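Local coordinates for protein citrate synthase (Pyrobaculum aerophilum, PDB 2IBP) that probably condenses oxaloacetate with acetyl-CoA and water into citrate and CoA, a step of the tricarboxylic acid cycle, at residues T34-I39 against V376-E381; V226-S231 against N386-P391; Q317-I322 against S349-Y354; D205-L210 against T364-M369; V8-K13 against L26-I31. All blocks are in the same frame, centred on the assembly; numbering follows the deposited sequence.

Contact 1: residues T34-I39 against V376-E381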
# COMPACT_ATOMS: atom_id res chain seq x y z
N THR A 34 7.42 19.47 -3.37
CA THR A 34 8.01 18.99 -2.15
C THR A 34 9.23 19.80 -1.77
O THR A 34 9.85 20.43 -2.62
CB THR A 34 8.49 17.53 -2.32
OG1 THR A 34 8.89 16.99 -1.05
CG2 THR A 34 9.63 17.43 -3.33
N SER A 35 9.50 19.82 -0.48
CA SER A 35 10.71 20.45 0.03
C SER A 35 11.54 19.45 0.84
O SER A 35 12.52 19.84 1.46
CB SER A 35 10.36 21.67 0.88
OG SER A 35 9.64 21.30 2.03
N ILE A 36 11.26 18.15 0.70
CA ILE A 36 11.91 17.14 1.51
C ILE A 36 13.31 16.80 1.05
O ILE A 36 14.25 16.89 1.82
CB ILE A 36 11.05 15.86 1.66
CG1 ILE A 36 9.73 16.23 2.34
CG2 ILE A 36 11.79 14.82 2.49
CD1 ILE A 36 8.70 15.12 2.42
N SER A 37 13.45 16.39 -0.21
CA SER A 37 14.77 16.06 -0.74
C SER A 37 14.83 16.37 -2.22
O SER A 37 13.81 16.50 -2.89
CB SER A 37 15.11 14.58 -0.51
OG SER A 37 14.22 13.73 -1.23
N ASP A 38 16.05 16.50 -2.72
CA ASP A 38 16.26 16.81 -4.11
C ASP A 38 17.52 16.15 -4.56
O ASP A 38 18.46 16.03 -3.78
CB ASP A 38 16.40 18.32 -4.32
CG ASP A 38 16.30 18.72 -5.79
OD1 ASP A 38 15.60 18.03 -6.56
OD2 ASP A 38 16.92 19.73 -6.18
N ILE A 39 17.53 15.71 -5.81
CA ILE A 39 18.71 15.10 -6.40
C ILE A 39 19.08 15.82 -7.67
O ILE A 39 18.20 16.11 -8.50
CB ILE A 39 18.45 13.65 -6.81
CG1 ILE A 39 18.10 12.79 -5.60
CG2 ILE A 39 19.67 13.08 -7.54
CD1 ILE A 39 17.49 11.47 -6.00
N VAL A 376 7.11 9.07 6.32
CA VAL A 376 6.20 9.85 7.17
C VAL A 376 6.25 11.35 6.84
O VAL A 376 5.21 12.02 6.78
CB VAL A 376 6.33 9.54 8.67
CG1 VAL A 376 6.04 8.07 8.92
CG2 VAL A 376 7.74 9.91 9.19
N ALA A 377 7.44 11.87 6.55
CA ALA A 377 7.57 13.29 6.17
C ALA A 377 6.78 13.55 4.90
O ALA A 377 6.13 14.58 4.74
CB ALA A 377 9.03 13.67 5.96
N HIS A 378 6.88 12.62 3.95
CA HIS A 378 6.18 12.77 2.67
C HIS A 378 4.67 12.75 2.86
O HIS A 378 3.98 13.55 2.26
CB HIS A 378 6.60 11.72 1.67
CG HIS A 378 7.82 12.09 0.88
ND1 HIS A 378 7.76 12.87 -0.25
CD2 HIS A 378 9.12 11.73 1.03
CE1 HIS A 378 8.97 13.01 -0.75
NE2 HIS A 378 9.82 12.35 0.02
N VAL A 379 4.19 11.86 3.72
CA VAL A 379 2.76 11.79 4.02
C VAL A 379 2.27 13.10 4.63
O VAL A 379 1.30 13.70 4.16
CB VAL A 379 2.41 10.63 4.95
CG1 VAL A 379 0.98 10.79 5.50
CG2 VAL A 379 2.57 9.31 4.17
N LEU A 380 2.98 13.57 5.66
CA LEU A 380 2.59 14.81 6.31
C LEU A 380 2.60 15.97 5.34
O LEU A 380 1.72 16.83 5.38
CB LEU A 380 3.46 15.08 7.53
CG LEU A 380 3.33 14.01 8.61
CD1 LEU A 380 4.28 14.27 9.75
CD2 LEU A 380 1.91 13.86 9.12
N GLU A 381 3.58 15.99 4.45
CA GLU A 381 3.65 17.03 3.44
C GLU A 381 2.43 16.98 2.52
O GLU A 381 1.80 18.00 2.26
CB GLU A 381 4.93 16.90 2.62
CG GLU A 381 5.09 17.98 1.59
CD GLU A 381 6.41 17.88 0.89
OE1 GLU A 381 6.62 16.88 0.18
OE2 GLU A 381 7.23 18.83 1.04
O HOH W 1 7.46 19.53 3.68

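Contact 2: residues V226-S231 against N386-P391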
# COMPACT_ATOMS: atom_id res chain seq x y z
N VAL A 226 -2.09 5.53 -0.04
CA VAL A 226 -2.80 5.14 1.15
C VAL A 226 -3.15 6.36 1.97
O VAL A 226 -4.29 6.55 2.36
CB VAL A 226 -2.00 4.11 1.97
CG1 VAL A 226 -2.62 3.92 3.36
CG2 VAL A 226 -1.89 2.80 1.21
N ALA A 227 -2.18 7.25 2.19
CA ALA A 227 -2.44 8.44 2.97
C ALA A 227 -3.48 9.34 2.33
O ALA A 227 -4.21 10.06 3.03
CB ALA A 227 -1.17 9.21 3.22
N SER A 228 -3.61 9.26 1.00
CA SER A 228 -4.51 10.16 0.27
C SER A 228 -5.99 9.94 0.60
O SER A 228 -6.82 10.83 0.35
CB SER A 228 -4.31 10.10 -1.24
OG SER A 228 -4.90 8.94 -1.79
N THR A 229 -6.31 8.77 1.15
CA THR A 229 -7.66 8.44 1.58
C THR A 229 -7.89 8.87 3.02
O THR A 229 -8.96 8.63 3.60
CB THR A 229 -7.92 6.93 1.54
OG1 THR A 229 -7.13 6.26 2.52
CG2 THR A 229 -7.65 6.35 0.16
N LEU A 230 -6.86 9.47 3.60
CA LEU A 230 -6.82 9.86 5.00
C LEU A 230 -6.69 8.67 5.93
O LEU A 230 -6.99 8.76 7.12
CB LEU A 230 -7.95 10.79 5.40
CG LEU A 230 -7.93 12.13 4.64
CD1 LEU A 230 -9.02 13.03 5.24
CD2 LEU A 230 -6.59 12.83 4.70
N SER A 231 -6.19 7.55 5.38
CA SER A 231 -5.88 6.39 6.18
C SER A 231 -4.73 6.78 7.11
O SER A 231 -4.04 7.76 6.89
CB SER A 231 -5.48 5.20 5.29
OG SER A 231 -5.25 4.05 6.07
N ASN A 386 -4.16 17.68 0.79
CA ASN A 386 -4.48 16.33 0.41
C ASN A 386 -5.48 16.26 -0.72
O ASN A 386 -6.42 17.06 -0.79
CB ASN A 386 -5.07 15.56 1.58
CG ASN A 386 -5.24 14.09 1.27
OD1 ASN A 386 -4.27 13.37 1.09
ND2 ASN A 386 -6.49 13.64 1.14
N ARG A 387 -5.29 15.28 -1.59
CA ARG A 387 -6.29 14.96 -2.60
C ARG A 387 -6.22 13.46 -2.79
O ARG A 387 -5.17 12.92 -3.09
CB ARG A 387 -6.03 15.65 -3.93
CG ARG A 387 -7.10 15.38 -5.00
CD ARG A 387 -8.42 15.98 -4.58
NE ARG A 387 -9.42 16.00 -5.66
CZ ARG A 387 -9.61 17.01 -6.50
NH1 ARG A 387 -8.84 18.09 -6.45
NH2 ARG A 387 -10.55 16.93 -7.43
N ILE A 388 -7.36 12.78 -2.68
CA ILE A 388 -7.37 11.34 -2.90
C ILE A 388 -6.95 11.03 -4.34
O ILE A 388 -7.33 11.72 -5.28
CB ILE A 388 -8.75 10.76 -2.61
CG1 ILE A 388 -8.72 9.23 -2.67
CG2 ILE A 388 -9.78 11.37 -3.53
CD1 ILE A 388 -9.96 8.60 -2.12
N PHE A 389 -6.12 10.01 -4.49
CA PHE A 389 -5.70 9.59 -5.83
C PHE A 389 -6.88 8.94 -6.56
O PHE A 389 -7.59 8.10 -6.00
CB PHE A 389 -4.48 8.69 -5.79
CG PHE A 389 -3.21 9.45 -5.52
CD1 PHE A 389 -2.51 10.05 -6.56
CD2 PHE A 389 -2.79 9.68 -4.23
CE1 PHE A 389 -1.34 10.78 -6.30
CE2 PHE A 389 -1.67 10.44 -3.97
CZ PHE A 389 -0.94 10.98 -5.01
N ARG A 390 -7.10 9.41 -7.79
CA ARG A 390 -8.23 8.98 -8.61
C ARG A 390 -7.81 8.65 -10.05
O ARG A 390 -8.33 9.24 -10.99
CB ARG A 390 -9.25 10.12 -8.68
CG ARG A 390 -9.95 10.45 -7.36
CD ARG A 390 -10.82 11.70 -7.49
NE ARG A 390 -11.53 12.00 -6.25
CZ ARG A 390 -12.13 13.15 -5.98
NH1 ARG A 390 -12.06 14.16 -6.84
NH2 ARG A 390 -12.76 13.32 -4.82
N PRO A 391 -6.84 7.74 -10.23
CA PRO A 391 -6.44 7.41 -11.59
C PRO A 391 -7.53 6.54 -12.21
O PRO A 391 -8.53 6.23 -11.55
CB PRO A 391 -5.18 6.58 -11.39
CG PRO A 391 -5.44 5.88 -10.07
CD PRO A 391 -6.13 6.92 -9.24

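Contact 3: residues Q317-I322 against S349-Y354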
# COMPACT_ATOMS: atom_id res chain seq x y z
N GLN A 317 36.30 -12.08 3.67
CA GLN A 317 35.72 -12.62 2.45
C GLN A 317 36.14 -11.81 1.21
O GLN A 317 35.62 -12.04 0.12
CB GLN A 317 34.20 -12.75 2.56
CG GLN A 317 33.71 -13.96 3.34
CD GLN A 317 34.04 -13.92 4.82
OE1 GLN A 317 33.71 -12.96 5.52
NE2 GLN A 317 34.64 -15.00 5.32
N ASN A 318 37.06 -10.87 1.42
CA ASN A 318 37.64 -10.05 0.35
C ASN A 318 36.62 -9.20 -0.39
O ASN A 318 36.87 -8.75 -1.51
CB ASN A 318 38.42 -10.95 -0.63
CG ASN A 318 39.40 -11.88 0.08
OD1 ASN A 318 39.35 -13.10 -0.09
ND2 ASN A 318 40.21 -11.31 0.96
N LEU A 319 35.50 -8.92 0.27
CA LEU A 319 34.43 -8.17 -0.35
C LEU A 319 34.89 -6.77 -0.73
O LEU A 319 34.64 -6.29 -1.84
CB LEU A 319 33.25 -8.07 0.61
CG LEU A 319 32.62 -9.40 1.00
CD1 LEU A 319 31.46 -9.14 1.98
CD2 LEU A 319 32.12 -10.12 -0.25
N PHE A 320 35.59 -6.10 0.17
CA PHE A 320 36.02 -4.74 -0.11
C PHE A 320 37.09 -4.72 -1.22
O PHE A 320 37.07 -3.88 -2.12
CB PHE A 320 36.51 -4.05 1.16
CG PHE A 320 36.78 -2.61 0.98
CD1 PHE A 320 35.72 -1.71 0.96
CD2 PHE A 320 38.06 -2.14 0.77
CE1 PHE A 320 35.95 -0.37 0.76
CE2 PHE A 320 38.30 -0.80 0.55
CZ PHE A 320 37.23 0.09 0.56
N ALA A 321 38.00 -5.69 -1.17
CA ALA A 321 39.05 -5.81 -2.18
C ALA A 321 38.45 -6.04 -3.57
O ALA A 321 38.85 -5.40 -4.55
CB ALA A 321 39.98 -6.97 -1.83
N ILE A 322 37.47 -6.95 -3.64
CA ILE A 322 36.81 -7.27 -4.90
C ILE A 322 36.02 -6.07 -5.41
O ILE A 322 36.17 -5.67 -6.57
CB ILE A 322 35.92 -8.50 -4.74
CG1 ILE A 322 36.77 -9.74 -4.41
CG2 ILE A 322 35.08 -8.74 -6.01
CD1 ILE A 322 35.96 -10.95 -3.97
N SER A 349 27.04 -0.89 -0.01
CA SER A 349 26.36 -0.94 1.28
C SER A 349 26.09 -2.27 1.96
O SER A 349 25.89 -2.30 3.16
CB SER A 349 25.07 -0.15 1.22
OG SER A 349 24.11 -0.84 0.48
N GLY A 350 26.13 -3.38 1.21
CA GLY A 350 25.92 -4.69 1.81
C GLY A 350 27.15 -5.27 2.47
O GLY A 350 27.06 -6.18 3.29
N ILE A 351 28.31 -4.70 2.17
CA ILE A 351 29.58 -5.24 2.67
C ILE A 351 29.71 -5.17 4.19
O ILE A 351 29.91 -6.19 4.86
CB ILE A 351 30.76 -4.57 1.98
CG1 ILE A 351 30.73 -4.88 0.47
CG2 ILE A 351 32.07 -5.02 2.64
CD1 ILE A 351 31.77 -4.13 -0.34
N ALA A 352 29.51 -3.99 4.74
CA ALA A 352 29.59 -3.83 6.18
C ALA A 352 28.53 -4.66 6.88
O ALA A 352 28.84 -5.37 7.83
CB ALA A 352 29.47 -2.36 6.55
N PHE A 353 27.29 -4.64 6.36
CA PHE A 353 26.21 -5.41 6.99
C PHE A 353 26.59 -6.88 7.05
O PHE A 353 26.41 -7.55 8.06
CB PHE A 353 24.89 -5.36 6.22
CG PHE A 353 24.19 -4.02 6.23
CD1 PHE A 353 24.37 -3.11 7.23
CD2 PHE A 353 23.20 -3.78 5.28
CE1 PHE A 353 23.67 -1.89 7.22
CE2 PHE A 353 22.48 -2.60 5.28
CZ PHE A 353 22.69 -1.68 6.27
N TYR A 354 27.09 -7.39 5.93
CA TYR A 354 27.49 -8.78 5.84
C TYR A 354 28.52 -9.09 6.93
O TYR A 354 28.39 -10.07 7.66
CB TYR A 354 28.05 -9.09 4.45
CG TYR A 354 28.56 -10.51 4.29
CD1 TYR A 354 27.75 -11.51 3.79
CD2 TYR A 354 29.88 -10.82 4.60
CE1 TYR A 354 28.22 -12.80 3.66
CE2 TYR A 354 30.36 -12.09 4.44
CZ TYR A 354 29.53 -13.07 3.98
OH TYR A 354 30.05 -14.34 3.85

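Contact 4: residues D205-L210 against T364-M369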
# COMPACT_ATOMS: atom_id res chain seq x y z
N ASP A 205 24.45 4.22 11.77
CA ASP A 205 23.98 5.60 11.79
C ASP A 205 24.15 6.24 10.41
O ASP A 205 23.24 6.90 9.89
CB ASP A 205 24.76 6.42 12.81
CG ASP A 205 24.07 7.72 13.18
OD1 ASP A 205 22.84 7.71 13.36
OD2 ASP A 205 24.76 8.73 13.42
N LEU A 206 25.32 6.05 9.81
CA LEU A 206 25.60 6.60 8.49
C LEU A 206 24.63 6.05 7.47
O LEU A 206 24.05 6.79 6.68
CB LEU A 206 27.04 6.30 8.07
CG LEU A 206 27.47 6.91 6.75
CD1 LEU A 206 27.32 8.44 6.77
CD2 LEU A 206 28.94 6.48 6.48
N TYR A 207 24.45 4.73 7.48
CA TYR A 207 23.53 4.11 6.53
C TYR A 207 22.13 4.72 6.68
O TYR A 207 21.48 5.05 5.69
CB TYR A 207 23.46 2.61 6.76
CG TYR A 207 22.52 1.93 5.79
CD1 TYR A 207 22.98 1.40 4.59
CD2 TYR A 207 21.15 1.90 6.04
CE1 TYR A 207 22.10 0.83 3.70
CE2 TYR A 207 20.29 1.35 5.15
CZ TYR A 207 20.76 0.82 3.98
OH TYR A 207 19.88 0.28 3.09
N LEU A 208 21.71 4.91 7.92
CA LEU A 208 20.38 5.44 8.18
C LEU A 208 20.28 6.86 7.64
O LEU A 208 19.27 7.24 7.05
CB LEU A 208 20.02 5.38 9.66
CG LEU A 208 19.86 4.01 10.30
CD1 LEU A 208 19.59 4.15 11.77
CD2 LEU A 208 18.80 3.16 9.64
N ILE A 209 21.30 7.67 7.87
CA ILE A 209 21.28 9.02 7.31
C ILE A 209 21.20 8.97 5.79
O ILE A 209 20.40 9.64 5.17
CB ILE A 209 22.58 9.77 7.68
CG1 ILE A 209 22.60 10.04 9.19
CG2 ILE A 209 22.71 11.06 6.86
CD1 ILE A 209 23.90 10.61 9.71
N LEU A 210 22.04 8.13 5.20
CA LEU A 210 22.19 8.13 3.75
C LEU A 210 20.97 7.67 2.99
O LEU A 210 20.82 8.05 1.85
CB LEU A 210 23.39 7.32 3.31
CG LEU A 210 24.76 7.88 3.70
CD1 LEU A 210 25.81 6.86 3.24
CD2 LEU A 210 25.03 9.27 3.14
N THR A 364 16.95 -5.21 3.59
CA THR A 364 15.82 -4.34 3.21
C THR A 364 15.08 -3.81 4.43
O THR A 364 14.74 -2.63 4.47
CB THR A 364 14.93 -5.00 2.17
OG1 THR A 364 15.75 -5.29 1.01
CG2 THR A 364 13.81 -4.04 1.77
N PRO A 365 14.86 -4.65 5.46
CA PRO A 365 14.32 -4.10 6.70
C PRO A 365 15.13 -2.91 7.25
O PRO A 365 14.55 -1.93 7.72
CB PRO A 365 14.35 -5.29 7.64
CG PRO A 365 14.01 -6.43 6.73
CD PRO A 365 14.74 -6.12 5.44
N ILE A 366 16.46 -2.97 7.18
CA ILE A 366 17.27 -1.83 7.63
C ILE A 366 17.06 -0.61 6.73
O ILE A 366 17.03 0.53 7.20
CB ILE A 366 18.75 -2.21 7.75
CG1 ILE A 366 18.87 -3.26 8.86
CG2 ILE A 366 19.62 -0.99 8.09
CD1 ILE A 366 20.20 -3.98 8.91
N PHE A 367 16.89 -0.83 5.43
CA PHE A 367 16.53 0.28 4.54
C PHE A 367 15.21 0.94 5.03
O PHE A 367 15.10 2.16 5.07
CB PHE A 367 16.36 -0.23 3.11
CG PHE A 367 16.02 0.84 2.12
CD1 PHE A 367 17.01 1.50 1.41
CD2 PHE A 367 14.70 1.20 1.89
CE1 PHE A 367 16.67 2.48 0.48
CE2 PHE A 367 14.37 2.16 0.96
CZ PHE A 367 15.36 2.78 0.23
N ALA A 368 14.22 0.13 5.39
CA ALA A 368 12.96 0.62 5.96
C ALA A 368 13.21 1.44 7.24
O ALA A 368 12.54 2.46 7.48
CB ALA A 368 12.00 -0.56 6.27
N MET A 369 14.12 0.98 8.09
CA MET A 369 14.48 1.72 9.30
C MET A 369 14.99 3.11 8.96
O MET A 369 14.77 4.06 9.71
CB MET A 369 15.55 0.98 10.10
CG MET A 369 14.99 -0.21 10.83
SD MET A 369 16.29 -1.37 11.29
CE MET A 369 17.58 -0.26 11.84

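Contact 5: residues V8-K13 against L26-I31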
# COMPACT_ATOMS: atom_id res chain seq x y z
N VAL A 8 1.77 17.01 -19.87
CA VAL A 8 2.55 16.21 -18.92
C VAL A 8 3.82 15.71 -19.59
O VAL A 8 3.75 14.98 -20.58
CB VAL A 8 1.73 15.00 -18.42
CG1 VAL A 8 2.56 14.08 -17.55
CG2 VAL A 8 0.48 15.47 -17.69
N LYS A 9 4.97 16.10 -19.05
CA LYS A 9 6.26 15.68 -19.60
C LYS A 9 6.67 14.36 -18.98
O LYS A 9 6.38 14.09 -17.81
CB LYS A 9 7.32 16.74 -19.34
CG LYS A 9 7.06 18.06 -20.05
CD LYS A 9 8.14 19.09 -19.76
CE LYS A 9 7.89 20.38 -20.51
NZ LYS A 9 8.94 21.41 -20.26
N THR A 10 7.31 13.51 -19.78
CA THR A 10 7.73 12.20 -19.29
C THR A 10 8.84 11.60 -20.14
O THR A 10 8.93 11.87 -21.34
CB THR A 10 6.53 11.21 -19.26
OG1 THR A 10 6.95 9.93 -18.76
CG2 THR A 10 5.93 11.03 -20.66
N THR A 11 9.69 10.81 -19.50
CA THR A 11 10.77 10.13 -20.18
C THR A 11 10.40 8.66 -20.34
O THR A 11 11.20 7.86 -20.82
CB THR A 11 12.09 10.21 -19.39
OG1 THR A 11 11.93 9.57 -18.12
CG2 THR A 11 12.50 11.66 -19.17
N GLY A 12 9.18 8.31 -19.94
CA GLY A 12 8.71 6.92 -20.00
C GLY A 12 7.99 6.56 -21.30
O GLY A 12 7.92 7.37 -22.23
N LYS A 13 7.47 5.34 -21.34
CA LYS A 13 6.76 4.85 -22.51
C LYS A 13 5.31 5.27 -22.47
O LYS A 13 4.67 5.24 -21.41
CB LYS A 13 6.87 3.32 -22.60
CG LYS A 13 8.30 2.84 -22.71
CD LYS A 13 8.39 1.33 -22.90
CE LYS A 13 9.84 0.86 -22.88
NZ LYS A 13 10.67 1.58 -23.89
N LEU A 26 3.60 5.71 -14.83
CA LEU A 26 3.52 7.13 -14.45
C LEU A 26 4.93 7.73 -14.30
O LEU A 26 5.18 8.58 -13.44
CB LEU A 26 2.70 7.29 -13.16
CG LEU A 26 1.24 6.84 -13.26
CD1 LEU A 26 0.56 6.89 -11.90
CD2 LEU A 26 0.49 7.69 -14.28
N GLU A 27 5.84 7.31 -15.17
CA GLU A 27 7.22 7.75 -15.09
C GLU A 27 7.33 9.26 -15.25
O GLU A 27 6.90 9.83 -16.26
CB GLU A 27 8.10 7.02 -16.11
CG GLU A 27 9.58 7.31 -15.93
CD GLU A 27 10.49 6.30 -16.63
OE1 GLU A 27 9.98 5.31 -17.21
OE2 GLU A 27 11.73 6.52 -16.60
N ASP A 28 7.87 9.88 -14.21
CA ASP A 28 8.10 11.31 -14.16
C ASP A 28 6.87 12.15 -14.00
O ASP A 28 6.96 13.36 -14.07
CB ASP A 28 8.85 11.77 -15.42
CG ASP A 28 10.14 11.02 -15.62
OD1 ASP A 28 10.79 10.66 -14.61
OD2 ASP A 28 10.52 10.83 -16.79
N VAL A 29 5.71 11.53 -13.81
CA VAL A 29 4.47 12.27 -13.65
C VAL A 29 4.47 12.93 -12.27
O VAL A 29 4.74 12.27 -11.27
CB VAL A 29 3.25 11.37 -13.81
CG1 VAL A 29 1.96 12.15 -13.60
CG2 VAL A 29 3.26 10.72 -15.20
N LEU A 30 4.24 14.24 -12.24
CA LEU A 30 4.23 15.00 -11.00
C LEU A 30 3.02 14.70 -10.14
O LEU A 30 1.90 14.63 -10.64
CB LEU A 30 4.28 16.50 -11.32
CG LEU A 30 5.59 17.00 -11.94
CD1 LEU A 30 5.42 18.40 -12.54
CD2 LEU A 30 6.73 16.99 -10.90
N ILE A 31 3.25 14.52 -8.84
CA ILE A 31 2.15 14.30 -7.91
C ILE A 31 2.01 15.41 -6.86
O ILE A 31 0.99 15.51 -6.19
CB ILE A 31 2.24 12.92 -7.21
CG1 ILE A 31 3.50 12.78 -6.36
CG2 ILE A 31 2.21 11.80 -8.26
CD1 ILE A 31 3.48 11.54 -5.48
O HOH W 2 5.34 15.39 -15.28
O HOH W 3 13.22 6.89 -18.73
O HOH W 4 7.52 4.13 -18.60

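Contact 1: residues T34-I39 against V376-E381
The imidazole of H378 carries the methyl CD1 of I36 on one face, 3.5 Å from the ring centroid to CD1 and 9° off the ring normal, a CH-pi contact; T34 OG1 approaches the ring obliquely. The ring's two nitrogens are hydrogen-bonded, ND1 to K32 and NE2 to D213, which fixes its rotation beneath the isoleucine. The other flat group, the carboxylate of E381, reaches across on an extended chain, CG anti to the backbone N (chi1 -178°). T34 OG1 donates to E381 OE1 over 2.6 Å and the backbone N of S35 to E381 OE2 over 2.9 Å, each bond using a syn lone pair. OE2 also accepts from a water; K32 adds a salt bridge to OE1. With an alanine here the carboxylate is gone, which would probably leave the S35 amide and the T34 hydroxyl without their acceptor and cost K32 its salt bridge. T34 OG1 accepts from I36 N at 3.2 Å, an ST turn. A small A377 leaves room for I36 CD1, 3.8 Å from its CB. The site joins helix 363-382 to strands 30-34 and 37-40, beside I69 of helix 62-71, and T34 pairs with a strand of the second subunit.

Contact 2: residues V226-S231 against N386-P391
S228 and I388 bring their CA atoms within 4.4 Å where the chain leaves helix 218-227 through a Schellman motif, L230 taking positive phi (72°), and the irregular segment 386-389 passes alongside. N386 suits a helix end: its ND2 gives S228 O a nearly straight hydrogen bond of 2.9 Å. ND2 stands above the S228 carbonyl plane, while S228 O lies in the plane of the N386 amide. N386 OD1, by contrast, is buried without a partner in the model. The S228 hydroxyl serves twice. Set between the backbone N and the carbonyl carbon (chi1 77°), S228 OG turns back to V225 O and also accepts from F389 N at 3.2 Å. A serine is compact enough for this tight spot, where S228 OG also lies at the edge of the F389 ring, 3.3 Å from F389 CD2. L230 CD2 lies beside the amide of N386, 3.7 Å from N386 ND2, and apolar T229 CG2 meets I388 CD1 at 3.9 Å. R387 turns away to a salt bridge with E27 of the second subunit. I388 CA lies 3.3 Å from S228 O, a bent CA-H...O contact.

Contact 3: residues Q317-I322 against S349-Y354
L319 is the bridging residue, meeting I351 with its stem and Y354 with its tip. Its CB lies 3.8 Å from I351 CG2, and L319 CD1 comes 3.5 Å from CD2 of Y354, approaching the ring obliquely while the two side chains run nearly perpendicular. I351 reaches back with the other branch: I351 CD1 rests 3.9 Å from the carbonyl O of L319 and 4.3 Å from F320 CA, so I351 packs against the first turn of helix 319-332. At the partly exposed border Q317 meets the edge of Y354. Its chain bends at chi2 (67°), setting Q317 OE1 in the ring plane, 3.6 Å from Y354 CE2, with the amide plane turned 59° from the ring; Q317 CG meanwhile lies 3.7 Å from Y354 OH. A long amphipathic side chain suits this border, whereas L319 and I351, wholly apolar, suit the buried part. Contact between the segments is therefore packing alone, and polar groups around it do the positioning. The hydroxyl of Y355 bonds to the backbone N of both Q317 and L319, and the carboxylate of D315 takes the amides of F320 and A321 at the start of the helix. F320 packs on helix 297-313, which bears E304 and D308, magnesium-binding residues of this protein, though no ion is bound to them in this chain; its side chain is about 6 Å from that of E304. Helix 252-263 lies against L319 through Y260 and L261, so helices 319-332 and 349-356 are joined within a bundle of helices in the same subunit.

Contact 4: residues D205-L210 against T364-M369
Y207 holds CG anti to its backbone nitrogen (chi1 -180°), and F367 does the same on the facing helix. This sends the Y207 ring toward helix 363-382, where its hydroxyl meets the F367 side chain, the two side chains crossing at about a right angle. The phenol OH of Y207 lies in plane at the edge of the F367 ring, 3.5 Å from F367 CD1 and 3.6 Å from F367 CB. Backbone also takes part, because F367 CA sits at the edge of the Y207 ring. Beside them I366 CG2 lies 3.8 Å from Y207 CE2, oblique to the ring; beta-branching lets one methyl make this contact while the rest of the chain leads elsewhere. L208 makes the second point of attachment: L208 CD2 packs 3.9 Å from M369 CB and 4.0 Å from I366 O. A leucine methyl suits this buried seam, while the rest of M369 packs on helices 141-169 and 183-192. The short helical segments pass 9.2 Å apart at a crossing angle of -67°, steep enough to confine contact to these few residues. Among the other neighbours of Y207, H211 stacks on it and F353 meets it at an angle, while S370 OG bonds to L208 O. The packing belongs to the all-helical core of the citrate synthase fold, where the side chain of Y207 is about 6 Å from that of D346, a predicted active-site residue.

Contact 5: residues V8-K13 against L26-I31
T10 OG1 donates to the carbonyl O of E27 over 2.5 Å, from a position tilted off the carbonyl plane, and accepts from G12 N at 3.0 Å, which makes an ST turn. One hydroxyl thus links the two segments and also shapes its own. A valine here lacks the hydroxyl and would probably leave both E27 O and G12 N short of a partner, setting the turn free to shift. Next to it the T11 backbone N gives a 2.8 Å bond to D28 OD2, using the anti lone pair; T11 OG1 is modelled near the same oxygen at a distance too short to be trusted in detail. Waters extend the network: one donates to K9 O and D28 O, another to T11 O and E27 OE2, and a third joins K13 N to E27 OE1. D28 occupies the third place of a type II turn from L26 to V29, at positive phi (73°). G12 suits its place because a CB there would run into E27 CB; E27 OE1 lies 3.5 Å from G12 CA. Below the polar layer V8 CG1 and V29 CG2 pack at 4.2 Å, both valines resting on I23 of strand 22-23. Strands 4-10 and 30-34 lie at the dimer interface, where V8, K9, T10 and L30 pair antiparallel with a strand of the second subunit and D28 O bonds to R392 of that chain.

Overall arrangement
Contacts 3 and 4 are buried helix-on-helix packing within one subunit, made by apolar and aromatic side chains; they touch where F353 meets Y207 and I366. Contacts 1, 2 and 5 lie beside the second subunit and rely on hydrogen bonds, although contact 1 is buried and contacts 2 and 5 only partly so. Contacts 1 and 4 share helix 363-382, which carries the link from the helical core to the interface, and contact 2 uses the segment after it. V379 packs on A227 between contacts 1 and 2, F389 on I31 between 2 and 5. Contacts 2 and 5 are also joined across the dimer, where the loop of one subunit meets the 26-31 turn of the other.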